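Local coordinates for protein endo-beta-1,2-glucanase (Talaromyces funiculosus, PDB 6IMV) that hydrolyses beta-1,2-glucans internally as an endo-acting glycoside hydrolase and binds sophorose, at residues P109-A112 with P113-A117. Numbering follows the deposited sequence.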
ATOM      1  N   PRO A 109     -17.287   7.475  17.554  1.00 19.81           N
ATOM      2  CA  PRO A 109     -16.016   8.001  17.054  1.00 20.23           C
ATOM      3  C   PRO A 109     -14.945   8.210  18.134  1.00 21.55           C
ATOM      4  O   PRO A 109     -13.752   8.037  17.850  1.00 21.87           O
ATOM      5  CB  PRO A 109     -16.385   9.351  16.419  1.00 19.94           C
ATOM      6  CG  PRO A 109     -17.874   9.274  16.158  1.00 20.26           C
ATOM      7  CD  PRO A 109     -18.424   8.348  17.223  1.00 19.89           C
ATOM      8  N   SER A 110     -15.376   8.557  19.353  1.00 21.12           N
ATOM      9  CA  SER A 110     -14.480   8.849  20.459  1.00 21.11           C
ATOM     10  C   SER A 110     -13.630   7.619  20.808  1.00 20.98           C
ATOM     11  O   SER A 110     -12.543   7.784  21.332  1.00 20.78           O
ATOM     12  CB  SER A 110     -15.246   9.347  21.674  1.00 21.18           C
ATOM     13  OG  SER A 110     -15.980   8.285  22.277  1.00 20.86           O
ATOM     14  N   ALA A 111     -14.129   6.404  20.516  1.00 20.63           N
ATOM     15  CA  ALA A 111     -13.434   5.167  20.856  1.00 20.41           C
ATOM     16  C   ALA A 111     -12.269   4.871  19.891  1.00 20.72           C
ATOM     17  O   ALA A 111     -11.407   4.044  20.211  1.00 19.72           O
ATOM     18  CB  ALA A 111     -14.421   4.025  20.892  1.00 20.78           C
ATOM     19  N   ALA A 112     -12.239   5.523  18.718  1.00 20.64           N
ATOM     20  CA  ALA A 112     -11.283   5.166  17.647  1.00 20.25           C
ATOM     21  C   ALA A 112      -9.833   5.227  18.137  1.00 19.76           C
ATOM     22  O   ALA A 112      -9.065   4.294  17.889  1.00 20.96           O
ATOM     23  CB  ALA A 112     -11.507   6.035  16.428  1.00 20.20           C
ATOM     24  N   PRO A 113      -9.383   6.313  18.809  1.00 19.44           N
ATOM     25  CA  PRO A 113      -8.003   6.391  19.295  1.00 18.95           C
ATOM     26  C   PRO A 113      -7.633   5.247  20.248  1.00 18.73           C
ATOM     27  O   PRO A 113      -6.556   4.680  20.119  1.00 18.33           O
ATOM     28  CB  PRO A 113      -7.933   7.754  20.005  1.00 18.62           C
ATOM     29  CG  PRO A 113      -9.027   8.561  19.333  1.00 18.66           C
ATOM     30  CD  PRO A 113     -10.129   7.555  19.070  1.00 18.93           C
ATOM     31  N   GLY A 114      -8.533   4.921  21.178  1.00 18.74           N
ATOM     32  CA  GLY A 114      -8.334   3.830  22.134  1.00 18.19           C
ATOM     33  C   GLY A 114      -8.205   2.481  21.441  1.00 18.22           C
ATOM     34  O   GLY A 114      -7.384   1.654  21.835  1.00 16.70           O
ATOM     35  N   ILE A 115      -9.021   2.261  20.403  1.00 17.79           N
ATOM     36  CA  ILE A 115      -8.965   1.022  19.624  1.00 18.16           C
ATOM     37  C   ILE A 115      -7.589   0.908  18.943  1.00 16.96           C
ATOM     38  O   ILE A 115      -6.921  -0.124  19.069  1.00 15.76           O
ATOM     39  CB  ILE A 115     -10.131   0.921  18.619  1.00 18.98           C
ATOM     40  CG1 ILE A 115     -11.482   0.788  19.330  1.00 19.49           C
ATOM     41  CG2 ILE A 115      -9.904  -0.231  17.645  1.00 18.55           C
ATOM     42  CD1 ILE A 115     -12.690   1.075  18.442  1.00 19.45           C
ATOM     43  N   ALA A 116      -7.161   1.972  18.256  1.00 16.66           N
ATOM     44  CA  ALA A 116      -5.851   1.979  17.595  1.00 17.16           C
ATOM     45  C   ALA A 116      -4.727   1.726  18.616  1.00 17.58           C
ATOM     46  O   ALA A 116      -3.833   0.901  18.375  1.00 16.89           O
ATOM     47  CB  ALA A 116      -5.647   3.281  16.862  1.00 17.66           C
ATOM     48  N   ALA A 117      -4.779   2.425  19.760  1.00 16.91           N
ATOM     49  CA  ALA A 117      -3.733   2.333  20.788  1.00 17.28           C
ATOM     50  C   ALA A 117      -3.654   0.899  21.327  1.00 16.46           C
ATOM     51  O   ALA A 117      -2.580   0.327  21.464  1.00 16.25           O
ATOM     52  CB  ALA A 117      -3.990   3.328  21.900  1.00 17.76           C
TER
HETATM   53  O   HOH W   1     -10.468   6.590  22.333  1.00 25.10           O
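Ala-112 and Pro-113 meet at the first turn of helix 112-133, joined by a peptide bond whose nitrogen carries the proline ring instead of a hydrogen. The ring packs back against the residue before it, with CD of Pro-113 only 3.3 Å from CB of Ala-112, tighter than an ordinary carbon-carbon contact but imposed by the covalent link. CD also faces the carbonyl of Ser-110, 3.3 Å from its O. A water sits between Ser-110 O and Gly-114 N, the pair that would bond directly in a regular i to i+4 pattern. It donates to Ser-110 O at 2.6 Å and accepts from Gly-114 N, bridging the turn.

Ala-112 N already donates to Pro-109 O, three residues back; direct i to i+4 bonds begin with Ile-115 N, which donates to Ala-111 O at 3.0 Å. Ala-116 N follows, bonding Ala-112 O nearly straight with an N-H...O angle of 173°; both donors approach almost head-on to their carbonyls. The side chain of Ile-115 then folds back over the same Ala-111 carbonyl. Its CG1 lies anti to the carbonyl carbon of Ile-115 and beside its own nitrogen (chi1 -66°), which brings CG1 to 3.4 Å from Ala-111 O; with the chain extended beyond it (chi2 164°), CD1 comes alongside the methyl of Ala-111, 4.2 Å from CB.

Around this turn, Ala-112 rests on Ala-101 and Ile-115 on Leu-104 of helix 98-104, Pro-113 touches Phe-188 of helix 186-210, and Ala-116 packs on Tyr-90 of helix 80-94. A proline in the first turn, where the lack of an N-H costs no helical bond, followed by the onset of i to i+4 bonds, is characteristic of an alpha-helix N-terminus.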